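PDB 6JQS: DNA-binding response regulator from Paenisporosarcina sp. TG-14, which probably binds DNA through a LuxR-type helix-turn-helix domain and, as a GerE protein of a spore-forming bacterium, probably regulates transcription during sporulation. Local coordinates for residues 16-21 and 34-39; 10-15 and 64-69; 27-32 and 38-43. One frame throughout, in Å; residues are numbered along the deposited sequence.

Interaction 1: residues 16-21 and 34-39; sequences EREIFQ and IQLKIS
In the helix-turn-helix domain of this LuxR-family protein, Leu36, at the end of helix 29-36, reaches across to Ile19 and Glu18 on helix 14-24. Its CG stands anti to the carbonyl carbon (chi1 -57°), and this turn of the side chain, whose CB already faces helix 14-24, presents both methyls to the neighbour. They go to different partners. The Leu36 and Ile19 side chains cross obliquely, with Leu36 CD1 3.7 Å from Ile19 CG1. CD2 lies beside the carboxylate of Glu18, and Glu18 OE2 stands 3.1 Å from Leu36 CD2, a close approach of an oxygen to a methyl group and not a polar bond. Leucine suits the position because its forked end can touch two residues one step apart on the facing helix.

The backbones stay well apart, with 8.3 Å between the CA atoms of Ile19 and Leu36, so long branched side chains have to bridge them. Ile19 is buried, its remaining surroundings including His46 of helix 40-54, and a wholly hydrocarbon side chain fits there. Glu18 sits at the exposed border, where its extended chain keeps the carboxylate near the surface while its end flanks the leucine. Directly after Leu36 comes the turn of the helix-turn-helix. Lys37 leaves the helix with positive phi (64°) in a Schellman motif, its N giving a weak bond to Ile34 O. The chain then runs through Ile38, whose CB points back toward helix 14-24 and whose side chain touches Arg15 there, to Ser39, the N-cap of helix 40-54.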
ATOM      1  N   GLU A  16      -3.955  -4.945  -1.027  1.00 35.97           N
ATOM      2  CA  GLU A  16      -2.813  -4.275  -0.349  1.00 41.24           C
ATOM      3  C   GLU A  16      -1.802  -3.840  -1.421  1.00 38.54           C
ATOM      4  O   GLU A  16      -1.380  -2.710  -1.389  1.00 27.94           O
ATOM      5  CB  GLU A  16      -2.150  -5.205   0.672  1.00 40.34           C
ATOM      6  CG  GLU A  16      -2.852  -5.339   2.039  1.00 48.20           C
ATOM      7  CD  GLU A  16      -2.276  -6.456   2.926  1.00 54.34           C
ATOM      8  OE1 GLU A  16      -1.816  -7.446   2.323  1.00 55.12           O
ATOM      9  OE2 GLU A  16      -2.190  -6.312   4.220  1.00 50.12           O
ATOM     10  N   ARG A  17      -1.448  -4.714  -2.365  1.00 34.47           N
ATOM     11  CA  ARG A  17      -0.500  -4.344  -3.462  1.00 36.75           C
ATOM     12  C   ARG A  17      -1.087  -3.204  -4.300  1.00 36.22           C
ATOM     13  O   ARG A  17      -0.368  -2.260  -4.600  1.00 43.01           O
ATOM     14  CB  ARG A  17      -0.182  -5.543  -4.372  1.00 44.05           C
ATOM     15  CG  ARG A  17       0.798  -5.196  -5.491  1.00 44.17           C
ATOM     16  CD  ARG A  17       1.070  -6.321  -6.498  1.00 51.02           C
ATOM     17  NE  ARG A  17       1.545  -7.517  -5.821  1.00 48.39           N
ATOM     18  CZ  ARG A  17       0.758  -8.513  -5.403  1.00 53.10           C
ATOM     19  NH1 ARG A  17      -0.548  -8.472  -5.598  1.00 53.49           N
ATOM     20  NH2 ARG A  17       1.276  -9.551  -4.778  1.00 54.10           N
ATOM     21  N   GLU A  18      -2.376  -3.228  -4.618  1.00 39.17           N
ATOM     22  CA  GLU A  18      -2.982  -2.139  -5.424  1.00 36.74           C
ATOM     23  C   GLU A  18      -2.971  -0.839  -4.628  1.00 34.74           C
ATOM     24  O   GLU A  18      -2.845   0.217  -5.246  1.00 32.78           O
ATOM     25  CB  GLU A  18      -4.458  -2.331  -5.772  1.00 39.23           C
ATOM     26  CG  GLU A  18      -4.782  -3.456  -6.736  1.00 49.56           C
ATOM     27  CD  GLU A  18      -6.298  -3.651  -6.778  1.00 59.66           C
ATOM     28  OE1 GLU A  18      -6.793  -4.641  -6.196  1.00 53.38           O
ATOM     29  OE2 GLU A  18      -6.982  -2.776  -7.357  1.00 63.80           O
ATOM     30  N   ILE A  19      -3.257  -0.879  -3.329  1.00 33.89           N
ATOM     31  CA  ILE A  19      -3.186   0.363  -2.516  1.00 29.56           C
ATOM     32  C   ILE A  19      -1.773   0.987  -2.573  1.00 27.66           C
ATOM     33  O   ILE A  19      -1.663   2.242  -2.721  1.00 34.18           O
ATOM     34  CB  ILE A  19      -3.648   0.114  -1.074  1.00 31.10           C
ATOM     35  CG1 ILE A  19      -5.152  -0.154  -1.019  1.00 29.38           C
ATOM     36  CG2 ILE A  19      -3.216   1.294  -0.205  1.00 28.98           C
ATOM     37  CD1 ILE A  19      -5.616  -0.812   0.297  1.00 28.81           C
ATOM     38  N   PHE A  20      -0.731   0.207  -2.335  1.00 32.06           N
ATOM     39  CA  PHE A  20       0.658   0.712  -2.302  1.00 29.14           C
ATOM     40  C   PHE A  20       1.088   1.133  -3.723  1.00 34.12           C
ATOM     41  O   PHE A  20       1.874   2.094  -3.799  1.00 32.63           O
ATOM     42  CB  PHE A  20       1.614  -0.293  -1.671  1.00 27.28           C
ATOM     43  CG  PHE A  20       1.581  -0.277  -0.167  1.00 25.21           C
ATOM     44  CD1 PHE A  20       2.367   0.615   0.524  1.00 27.78           C
ATOM     45  CD2 PHE A  20       0.639  -0.999   0.546  1.00 31.73           C
ATOM     46  CE1 PHE A  20       2.262   0.763   1.899  1.00 27.90           C
ATOM     47  CE2 PHE A  20       0.562  -0.876   1.937  1.00 28.62           C
ATOM     48  CZ  PHE A  20       1.370   0.006   2.597  1.00 28.16           C
ATOM     49  N   GLN A  21       0.675   0.435  -4.787  1.00 33.03           N
ATOM     50  CA  GLN A  21       0.996   0.905  -6.180  1.00 33.72           C
ATOM     51  C   GLN A  21       0.402   2.298  -6.410  1.00 36.16           C
ATOM     52  O   GLN A  21       1.034   3.114  -7.065  1.00 33.43           O
ATOM     53  CB  GLN A  21       0.516  -0.096  -7.240  1.00 33.07           C
ATOM     54  CG  GLN A  21       1.102   0.207  -8.616  1.00 39.15           C
ATOM     55  CD  GLN A  21       2.622   0.146  -8.630  1.00 36.69           C
ATOM     56  OE1 GLN A  21       3.227  -0.915  -8.617  1.00 35.75           O
ATOM     57  NE2 GLN A  21       3.256   1.291  -8.501  1.00 39.13           N
ATOM     58  N   ILE A  34     -11.880   5.965  -3.409  1.00 55.11           N
ATOM     59  CA  ILE A  34     -12.742   6.237  -4.600  1.00 49.13           C
ATOM     60  C   ILE A  34     -12.378   5.235  -5.710  1.00 51.47           C
ATOM     61  O   ILE A  34     -13.241   4.427  -6.069  1.00 47.91           O
ATOM     62  CB  ILE A  34     -12.632   7.712  -5.031  1.00 52.89           C
ATOM     63  CG1 ILE A  34     -13.267   8.624  -3.976  1.00 48.61           C
ATOM     64  CG2 ILE A  34     -13.232   7.928  -6.413  1.00 60.11           C
ATOM     65  CD1 ILE A  34     -13.092  10.102  -4.230  1.00 53.51           C
ATOM     66  N   GLN A  35     -11.134   5.216  -6.188  1.00 45.86           N
ATOM     67  CA  GLN A  35     -10.743   4.330  -7.317  1.00 46.44           C
ATOM     68  C   GLN A  35     -11.036   2.855  -7.020  1.00 42.52           C
ATOM     69  O   GLN A  35     -11.463   2.170  -7.948  1.00 49.67           O
ATOM     70  CB  GLN A  35      -9.268   4.470  -7.673  1.00 47.89           C
ATOM     71  CG  GLN A  35      -8.940   3.739  -8.969  1.00 52.01           C
ATOM     72  CD  GLN A  35      -7.586   4.116  -9.506  1.00 59.31           C
ATOM     73  OE1 GLN A  35      -7.138   5.253  -9.365  1.00 65.54           O
ATOM     74  NE2 GLN A  35      -6.915   3.145 -10.102  1.00 56.69           N
ATOM     75  N   LEU A  36     -10.759   2.345  -5.809  1.00 45.18           N
ATOM     76  CA  LEU A  36     -10.945   0.890  -5.498  1.00 47.21           C
ATOM     77  C   LEU A  36     -12.354   0.620  -4.928  1.00 45.66           C
ATOM     78  O   LEU A  36     -12.705  -0.547  -4.780  1.00 43.15           O
ATOM     79  CB  LEU A  36      -9.853   0.417  -4.539  1.00 52.88           C
ATOM     80  CG  LEU A  36      -8.406   0.608  -5.007  1.00 56.18           C
ATOM     81  CD1 LEU A  36      -7.445   0.128  -3.933  1.00 56.10           C
ATOM     82  CD2 LEU A  36      -8.121  -0.121  -6.314  1.00 56.69           C
ATOM     83  N   LYS A  37     -13.125   1.664  -4.648  1.00 46.44           N
ATOM     84  CA  LYS A  37     -14.551   1.605  -4.211  1.00 53.75           C
ATOM     85  C   LYS A  37     -14.612   0.906  -2.844  1.00 49.40           C
ATOM     86  O   LYS A  37     -15.292  -0.113  -2.702  1.00 44.37           O
ATOM     87  CB  LYS A  37     -15.430   0.994  -5.315  1.00 63.25           C
ATOM     88  CG  LYS A  37     -15.856   1.985  -6.404  1.00 65.92           C
ATOM     89  CD  LYS A  37     -16.929   1.481  -7.364  1.00 72.85           C
ATOM     90  CE  LYS A  37     -16.376   0.938  -8.667  1.00 79.87           C
ATOM     91  NZ  LYS A  37     -15.348  -0.100  -8.431  1.00 83.20           N
ATOM     92  N   ILE A  38     -13.898   1.466  -1.872  1.00 46.88           N
ATOM     93  CA  ILE A  38     -13.860   0.988  -0.460  1.00 45.37           C
ATOM     94  C   ILE A  38     -13.794   2.231   0.413  1.00 41.83           C
ATOM     95  O   ILE A  38     -13.509   3.312  -0.134  1.00 44.16           O
ATOM     96  CB  ILE A  38     -12.670   0.036  -0.217  1.00 46.88           C
ATOM     97  CG1 ILE A  38     -11.317   0.732  -0.407  1.00 44.86           C
ATOM     98  CG2 ILE A  38     -12.795  -1.231  -1.058  1.00 52.49           C
ATOM     99  CD1 ILE A  38     -10.141  -0.169  -0.042  1.00 44.81           C
ATOM    100  N   SER A  39     -13.929   2.103   1.729  1.00 40.78           N
ATOM    101  CA  SER A  39     -13.918   3.311   2.586  1.00 41.34           C
ATOM    102  C   SER A  39     -12.472   3.770   2.772  1.00 37.42           C
ATOM    103  O   SER A  39     -11.547   2.941   2.688  1.00 40.59           O
ATOM    104  CB  SER A  39     -14.629   3.107   3.902  1.00 38.31           C
ATOM    105  OG  SER A  39     -13.730   2.695   4.901  1.00 41.81           O
TER

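Interaction 2: residues 10-15 and 64-69; sequences SLLTGR and LELLRL
Leu12 and Leu66 have the nearest CA atoms of the two segments, 9.4 Å apart. Residues 10-13 form the irregular lead-in to helix 14-24, whereas 64-68 belong to helix 59-68, so an N-terminal loop lies against the last helix of the chain. An ST turn shapes the loop: Leu12 N donates to Ser10 OG at 3.2 Å, and a short hydroxyl side chain suits that bend because it can accept from a backbone N two residues on. Thr13 then serves as N-cap.

Leu12 and Leu66 reach toward each other tip to tip. The CD2 methyl of Leu66 meets the forked end of Leu12, at 3.7 Å from Leu12 CD1 and 3.8 Å from Leu12 CD2. With CG anti to the carbonyl carbon (chi1 -63°), Leu66 directs its fork at the loop; it is buried, and Phe20 and Leu54 also pack on it. Nearer the surface, three residues further along, Leu69 CD1 lies 4.2 Å from Leu11 CD2, a looser touch. Within segment 64-69, Arg68 NH1 forms a salt bridge with Glu65 OE2.

The contact across the segments is made of aliphatic carbons. Such dispersion and hydrophobic forces have little directionality, so the contact probably sets how near the loop lies more than its exact orientation.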
ATOM      1  N   SER A  10       2.176 -14.444  -2.458  1.00 74.44           N
ATOM      2  CA  SER A  10       2.743 -13.115  -2.108  1.00 69.86           C
ATOM      3  C   SER A  10       2.695 -12.897  -0.585  1.00 68.60           C
ATOM      4  O   SER A  10       2.119 -13.747   0.121  1.00 78.70           O
ATOM      5  CB  SER A  10       2.008 -12.038  -2.877  1.00 66.39           C
ATOM      6  OG  SER A  10       2.487 -10.744  -2.550  1.00 65.49           O
ATOM      7  N   LEU A  11       3.312 -11.816  -0.102  1.00 66.70           N
ATOM      8  CA  LEU A  11       3.309 -11.368   1.324  1.00 67.41           C
ATOM      9  C   LEU A  11       2.111 -10.435   1.533  1.00 60.56           C
ATOM     10  O   LEU A  11       1.691 -10.255   2.684  1.00 63.02           O
ATOM     11  CB  LEU A  11       4.631 -10.646   1.614  1.00 71.88           C
ATOM     12  CG  LEU A  11       5.181 -10.728   3.038  1.00 71.79           C
ATOM     13  CD1 LEU A  11       5.112 -12.147   3.590  1.00 71.50           C
ATOM     14  CD2 LEU A  11       6.611 -10.200   3.081  1.00 74.00           C
ATOM     15  N   LEU A  12       1.600  -9.869   0.438  1.00 62.23           N
ATOM     16  CA  LEU A  12       0.412  -8.976   0.400  1.00 61.64           C
ATOM     17  C   LEU A  12      -0.717  -9.668  -0.352  1.00 59.62           C
ATOM     18  O   LEU A  12      -0.429 -10.424  -1.313  1.00 55.87           O
ATOM     19  CB  LEU A  12       0.700  -7.693  -0.382  1.00 62.71           C
ATOM     20  CG  LEU A  12       2.040  -7.009  -0.176  1.00 61.44           C
ATOM     21  CD1 LEU A  12       2.381  -6.190  -1.416  1.00 62.95           C
ATOM     22  CD2 LEU A  12       1.981  -6.136   1.064  1.00 57.36           C
ATOM     23  N   THR A  13      -1.946  -9.276  -0.033  1.00 47.48           N
ATOM     24  CA  THR A  13      -3.134  -9.509  -0.880  1.00 47.08           C
ATOM     25  C   THR A  13      -3.014  -8.580  -2.082  1.00 48.18           C
ATOM     26  O   THR A  13      -2.227  -7.591  -1.961  1.00 47.17           O
ATOM     27  CB  THR A  13      -4.441  -9.248  -0.106  1.00 50.59           C
ATOM     28  OG1 THR A  13      -4.618  -7.835   0.026  1.00 46.51           O
ATOM     29  CG2 THR A  13      -4.430  -9.904   1.259  1.00 52.02           C
ATOM     30  N   GLY A  14      -3.711  -8.933  -3.171  1.00 39.67           N
ATOM     31  CA  GLY A  14      -3.947  -8.105  -4.361  1.00 41.56           C
ATOM     32  C   GLY A  14      -4.409  -6.707  -3.975  1.00 45.86           C
ATOM     33  O   GLY A  14      -3.968  -5.717  -4.593  1.00 39.98           O
ATOM     34  N   ARG A  15      -5.291  -6.600  -2.978  1.00 45.87           N
ATOM     35  CA  ARG A  15      -5.842  -5.282  -2.588  1.00 40.85           C
ATOM     36  C   ARG A  15      -4.717  -4.427  -2.004  1.00 31.93           C
ATOM     37  O   ARG A  15      -4.636  -3.305  -2.443  1.00 35.61           O
ATOM     38  CB  ARG A  15      -7.012  -5.425  -1.615  1.00 48.68           C
ATOM     39  CG  ARG A  15      -7.526  -4.083  -1.131  1.00 48.21           C
ATOM     40  CD  ARG A  15      -8.993  -4.142  -0.780  1.00 54.30           C
ATOM     41  NE  ARG A  15      -9.856  -4.049  -1.956  1.00 49.43           N
ATOM     42  CZ  ARG A  15     -11.164  -4.316  -1.929  1.00 57.28           C
ATOM     43  NH1 ARG A  15     -11.894  -4.223  -3.033  1.00 51.09           N
ATOM     44  NH2 ARG A  15     -11.734  -4.698  -0.796  1.00 47.87           N
ATOM     45  N   LEU A  64       9.390   1.360   0.001  1.00 31.61           N
ATOM     46  CA  LEU A  64      10.782   1.009  -0.376  1.00 29.84           C
ATOM     47  C   LEU A  64      10.962  -0.485  -0.115  1.00 31.79           C
ATOM     48  O   LEU A  64      11.616  -1.146  -0.965  1.00 26.93           O
ATOM     49  CB  LEU A  64      11.804   1.871   0.369  1.00 32.32           C
ATOM     50  CG  LEU A  64      11.725   3.379   0.069  1.00 33.40           C
ATOM     51  CD1 LEU A  64      12.606   4.153   1.005  1.00 32.10           C
ATOM     52  CD2 LEU A  64      12.093   3.688  -1.378  1.00 33.35           C
ATOM     53  N   GLU A  65      10.401  -1.030   0.975  1.00 26.10           N
ATOM     54  CA  GLU A  65      10.500  -2.499   1.261  1.00 34.92           C
ATOM     55  C   GLU A  65       9.854  -3.328   0.152  1.00 34.05           C
ATOM     56  O   GLU A  65      10.517  -4.308  -0.339  1.00 36.57           O
ATOM     57  CB  GLU A  65       9.925  -2.871   2.630  1.00 37.60           C
ATOM     58  CG  GLU A  65      10.936  -2.664   3.726  1.00 40.08           C
ATOM     59  CD  GLU A  65      12.173  -3.554   3.650  1.00 44.07           C
ATOM     60  OE1 GLU A  65      12.030  -4.808   3.800  1.00 42.99           O
ATOM     61  OE2 GLU A  65      13.260  -3.013   3.434  1.00 47.36           O
ATOM     62  N   LEU A  66       8.685  -2.894  -0.307  1.00 30.26           N
ATOM     63  CA  LEU A  66       7.877  -3.594  -1.335  1.00 29.94           C
ATOM     64  C   LEU A  66       8.523  -3.387  -2.725  1.00 35.04           C
ATOM     65  O   LEU A  66       8.473  -4.332  -3.517  1.00 32.99           O
ATOM     66  CB  LEU A  66       6.429  -3.127  -1.290  1.00 29.93           C
ATOM     67  CG  LEU A  66       5.653  -3.412   0.002  1.00 29.12           C
ATOM     68  CD1 LEU A  66       4.316  -2.708  -0.032  1.00 31.15           C
ATOM     69  CD2 LEU A  66       5.485  -4.905   0.199  1.00 30.51           C
ATOM     70  N   LEU A  67       9.148  -2.242  -3.020  1.00 34.74           N
ATOM     71  CA  LEU A  67      10.016  -2.105  -4.246  1.00 31.68           C
ATOM     72  C   LEU A  67      11.202  -3.069  -4.138  1.00 32.90           C
ATOM     73  O   LEU A  67      11.503  -3.748  -5.158  1.00 33.90           O
ATOM     74  CB  LEU A  67      10.518  -0.665  -4.436  1.00 31.41           C
ATOM     75  CG  LEU A  67       9.457   0.364  -4.816  1.00 31.66           C
ATOM     76  CD1 LEU A  67       9.933   1.770  -4.506  1.00 31.75           C
ATOM     77  CD2 LEU A  67       9.037   0.209  -6.290  1.00 39.36           C
ATOM     78  N   ARG A  68      11.861  -3.184  -2.983  1.00 32.28           N
ATOM     79  CA  ARG A  68      13.039  -4.090  -2.824  1.00 33.91           C
ATOM     80  C   ARG A  68      12.622  -5.553  -3.006  1.00 39.59           C
ATOM     81  O   ARG A  68      13.445  -6.350  -3.453  1.00 30.66           O
ATOM     82  CB  ARG A  68      13.637  -3.970  -1.424  1.00 38.14           C
ATOM     83  CG  ARG A  68      14.498  -2.740  -1.230  1.00 32.88           C
ATOM     84  CD  ARG A  68      14.704  -2.441   0.229  1.00 33.99           C
ATOM     85  NE  ARG A  68      15.285  -1.124   0.339  1.00 29.18           N
ATOM     86  CZ  ARG A  68      14.976  -0.219   1.293  1.00 35.80           C
ATOM     87  NH1 ARG A  68      14.091  -0.464   2.230  1.00 32.08           N
ATOM     88  NH2 ARG A  68      15.547   0.964   1.281  1.00 36.87           N
ATOM     89  N   LEU A  69      11.383  -5.890  -2.668  1.00 32.30           N
ATOM     90  CA  LEU A  69      10.858  -7.287  -2.742  1.00 40.53           C
ATOM     91  C   LEU A  69      10.294  -7.607  -4.130  1.00 37.35           C
ATOM     92  O   LEU A  69       9.806  -8.727  -4.283  1.00 41.75           O
ATOM     93  CB  LEU A  69       9.733  -7.484  -1.722  1.00 35.13           C
ATOM     94  CG  LEU A  69      10.144  -7.624  -0.257  1.00 41.80           C
ATOM     95  CD1 LEU A  69       8.902  -7.653   0.618  1.00 44.64           C
ATOM     96  CD2 LEU A  69      10.973  -8.860  -0.008  1.00 45.84           C
TER

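Interaction 3: residues 27-32 and 38-43; sequences YSTKDI and ISEKTV
Glu40, in the first turn of helix 40-54, points its CB at helix 29-36, and its CG stands anti to the backbone N (chi1 -174°), which sends the extended chain across the start of that helix. CG passes Thr29 OG1 at 3.7 Å. CD comes near the backbone of Lys30, and there the carboxylate divides its work. OE1 lies alongside the Lys30 side chain, 3.5 Å from Lys30 CB, while the ammonium end of that lysine leads away. OE2 accepts a hydrogen bond from Thr29 OG1 at 2.6 Å, met on the anti side and 27° out of the carboxylate plane. A water donates to Glu40 OE2, at 2.7 Å, and accepts from Lys30 N, bridging carboxylate and amide. Arg44 adds a salt bridge to OE2.

Threonine suits position 29 because it makes both a polar and an apolar contact. Its hydroxyl holds Glu40, while its CB faces Val43 CG1 at 3.9 Å. Ile32 CG2 packs on that same methyl, so beta-branched residues fill the buried side between the two helices of the helix-turn-helix, the second probably the DNA-recognition helix, as in other LuxR-type proteins. Ser28 and Asp31 form a capping box.

With Thr29, the water and Arg44 all bound to OE2, the carboxylate is probably kept ionised, and the directional bonds probably help to set how the start of helix 40-54 sits against helix 29-36.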
ATOM      1  N   TYR A  27      -1.215   9.195  -5.011  1.00 39.51           N
ATOM      2  CA  TYR A  27      -2.665   9.226  -4.641  1.00 44.10           C
ATOM      3  C   TYR A  27      -2.774   9.427  -3.132  1.00 40.71           C
ATOM      4  O   TYR A  27      -1.987   8.848  -2.379  1.00 42.65           O
ATOM      5  CB  TYR A  27      -3.392   7.943  -5.015  1.00 45.97           C
ATOM      6  CG  TYR A  27      -3.762   7.816  -6.464  1.00 53.16           C
ATOM      7  CD1 TYR A  27      -2.785   7.717  -7.437  1.00 49.69           C
ATOM      8  CD2 TYR A  27      -5.087   7.726  -6.862  1.00 63.09           C
ATOM      9  CE1 TYR A  27      -3.107   7.587  -8.777  1.00 51.05           C
ATOM     10  CE2 TYR A  27      -5.431   7.580  -8.198  1.00 57.79           C
ATOM     11  CZ  TYR A  27      -4.432   7.526  -9.158  1.00 64.25           C
ATOM     12  OH  TYR A  27      -4.734   7.388 -10.480  1.00 68.12           O
ATOM     13  N   SER A  28      -3.705  10.265  -2.711  1.00 41.69           N
ATOM     14  CA  SER A  28      -4.175  10.349  -1.313  1.00 40.08           C
ATOM     15  C   SER A  28      -4.999   9.100  -0.965  1.00 38.50           C
ATOM     16  O   SER A  28      -5.519   8.413  -1.860  1.00 35.46           O
ATOM     17  CB  SER A  28      -5.013  11.586  -1.126  1.00 46.60           C
ATOM     18  OG  SER A  28      -6.197  11.443  -1.887  1.00 43.89           O
ATOM     19  N   THR A  29      -5.165   8.810   0.315  1.00 36.37           N
ATOM     20  CA  THR A  29      -5.960   7.639   0.759  1.00 39.42           C
ATOM     21  C   THR A  29      -7.406   7.843   0.271  1.00 39.12           C
ATOM     22  O   THR A  29      -8.011   6.867  -0.158  1.00 37.54           O
ATOM     23  CB  THR A  29      -5.686   7.383   2.244  1.00 39.70           C
ATOM     24  OG1 THR A  29      -5.991   8.548   3.009  1.00 41.83           O
ATOM     25  CG2 THR A  29      -4.237   7.003   2.468  1.00 45.05           C
ATOM     26  N   LYS A  30      -7.854   9.100   0.155  1.00 38.42           N
ATOM     27  CA  LYS A  30      -9.209   9.487  -0.311  1.00 45.08           C
ATOM     28  C   LYS A  30      -9.360   9.164  -1.794  1.00 39.62           C
ATOM     29  O   LYS A  30     -10.290   8.441  -2.105  1.00 43.48           O
ATOM     30  CB  LYS A  30      -9.503  10.959  -0.025  1.00 47.79           C
ATOM     31  CG  LYS A  30     -10.829  11.449  -0.590  1.00 57.37           C
ATOM     32  CD  LYS A  30     -11.570  12.362   0.373  1.00 64.74           C
ATOM     33  CE  LYS A  30     -13.014  12.576  -0.036  1.00 72.62           C
ATOM     34  NZ  LYS A  30     -13.107  13.350  -1.299  1.00 68.48           N
ATOM     35  N   ASP A  31      -8.416   9.576  -2.650  1.00 45.56           N
ATOM     36  CA  ASP A  31      -8.366   9.156  -4.084  1.00 39.15           C
ATOM     37  C   ASP A  31      -8.381   7.630  -4.195  1.00 39.77           C
ATOM     38  O   ASP A  31      -9.068   7.085  -5.096  1.00 44.68           O
ATOM     39  CB  ASP A  31      -7.137   9.733  -4.808  1.00 49.94           C
ATOM     40  CG  ASP A  31      -7.006  11.254  -4.783  1.00 60.05           C
ATOM     41  OD1 ASP A  31      -8.060  11.936  -4.634  1.00 61.80           O
ATOM     42  OD2 ASP A  31      -5.845  11.755  -4.914  1.00 59.67           O
ATOM     43  N   ILE A  32      -7.578   6.927  -3.388  1.00 41.81           N
ATOM     44  CA  ILE A  32      -7.418   5.443  -3.498  1.00 40.39           C
ATOM     45  C   ILE A  32      -8.777   4.769  -3.197  1.00 40.98           C
ATOM     46  O   ILE A  32      -9.149   3.742  -3.845  1.00 37.69           O
ATOM     47  CB  ILE A  32      -6.292   4.954  -2.556  1.00 37.95           C
ATOM     48  CG1 ILE A  32      -4.919   5.532  -2.947  1.00 41.08           C
ATOM     49  CG2 ILE A  32      -6.252   3.432  -2.501  1.00 36.94           C
ATOM     50  CD1 ILE A  32      -3.747   4.974  -2.163  1.00 38.66           C
ATOM     51  N   ILE A  38     -13.898   1.466  -1.872  1.00 46.88           N
ATOM     52  CA  ILE A  38     -13.860   0.988  -0.460  1.00 45.37           C
ATOM     53  C   ILE A  38     -13.794   2.231   0.413  1.00 41.83           C
ATOM     54  O   ILE A  38     -13.509   3.312  -0.134  1.00 44.16           O
ATOM     55  CB  ILE A  38     -12.670   0.036  -0.217  1.00 46.88           C
ATOM     56  CG1 ILE A  38     -11.317   0.732  -0.407  1.00 44.86           C
ATOM     57  CG2 ILE A  38     -12.795  -1.231  -1.058  1.00 52.49           C
ATOM     58  CD1 ILE A  38     -10.141  -0.169  -0.042  1.00 44.81           C
ATOM     59  N   SER A  39     -13.929   2.103   1.729  1.00 40.78           N
ATOM     60  CA  SER A  39     -13.918   3.311   2.586  1.00 41.34           C
ATOM     61  C   SER A  39     -12.472   3.770   2.772  1.00 37.42           C
ATOM     62  O   SER A  39     -11.547   2.941   2.688  1.00 40.59           O
ATOM     63  CB  SER A  39     -14.629   3.107   3.902  1.00 38.31           C
ATOM     64  OG  SER A  39     -13.730   2.695   4.901  1.00 41.81           O
ATOM     65  N   GLU A  40     -12.275   5.053   3.049  1.00 35.56           N
ATOM     66  CA  GLU A  40     -10.904   5.576   3.294  1.00 41.06           C
ATOM     67  C   GLU A  40     -10.357   4.979   4.595  1.00 43.06           C
ATOM     68  O   GLU A  40      -9.143   4.790   4.691  1.00 36.55           O
ATOM     69  CB  GLU A  40     -10.906   7.091   3.400  1.00 42.18           C
ATOM     70  CG  GLU A  40      -9.503   7.637   3.509  1.00 49.99           C
ATOM     71  CD  GLU A  40      -9.419   9.142   3.424  1.00 56.49           C
ATOM     72  OE1 GLU A  40     -10.472   9.766   3.133  1.00 54.55           O
ATOM     73  OE2 GLU A  40      -8.295   9.674   3.629  1.00 54.77           O
ATOM     74  N   LYS A  41     -11.223   4.696   5.571  1.00 36.63           N
ATOM     75  CA  LYS A  41     -10.823   4.071   6.865  1.00 37.38           C
ATOM     76  C   LYS A  41     -10.179   2.706   6.615  1.00 36.65           C
ATOM     77  O   LYS A  41      -9.189   2.370   7.356  1.00 33.01           O
ATOM     78  CB  LYS A  41     -12.020   3.969   7.815  1.00 38.34           C
ATOM     79  CG  LYS A  41     -12.477   5.302   8.374  0.50 33.76           C
ATOM     80  CD  LYS A  41     -13.691   5.202   9.274  0.50 31.31           C
ATOM     81  CE  LYS A  41     -14.374   6.541   9.441  0.50 32.10           C
ATOM     82  NZ  LYS A  41     -15.379   6.503  10.533  0.50 33.19           N
ATOM     83  N   THR A  42     -10.717   1.956   5.653  1.00 31.85           N
ATOM     84  CA  THR A  42     -10.261   0.589   5.303  1.00 34.60           C
ATOM     85  C   THR A  42      -8.893   0.715   4.600  1.00 31.93           C
ATOM     86  O   THR A  42      -8.022  -0.105   4.893  1.00 32.37           O
ATOM     87  CB  THR A  42     -11.261  -0.131   4.407  1.00 36.17           C
ATOM     88  OG1 THR A  42     -12.533  -0.154   5.047  1.00 39.03           O
ATOM     89  CG2 THR A  42     -10.857  -1.556   4.058  1.00 37.83           C
ATOM     90  N   VAL A  43      -8.743   1.707   3.706  1.00 32.86           N
ATOM     91  CA  VAL A  43      -7.449   1.999   3.009  1.00 34.30           C
ATOM     92  C   VAL A  43      -6.374   2.248   4.057  1.00 30.22           C
ATOM     93  O   VAL A  43      -5.335   1.550   4.043  1.00 30.17           O
ATOM     94  CB  VAL A  43      -7.538   3.177   2.035  1.00 31.66           C
ATOM     95  CG1 VAL A  43      -6.160   3.584   1.509  1.00 31.76           C
ATOM     96  CG2 VAL A  43      -8.490   2.867   0.913  1.00 30.14           C
TER
HETATM   97  O   HOH W   1      -6.944  11.309   1.927  1.00 49.48           O

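How the interactions relate
Interaction 3 is the most buried of the three and the only one with a direct hydrogen bond between its segments, backed by a water bridge; interactions 1 and 2 are partly buried and rest mainly on apolar contact, with a carboxylate edging interaction 1. Interactions 1 and 3 share Ile38 and Ser39 and hold helix 29-36 against helix 14-24 and helix 40-54, their centres about 7 Å apart. Val43 meets Ile19 where they adjoin. The centre of interaction 2 is about 18 Å from that of interaction 3, across the chain's centre. Helix 14-24 links it to interaction 1, with Phe20 packed on Leu66. Interaction 3 thus combines polar and apolar contact, while the others are mostly apolar.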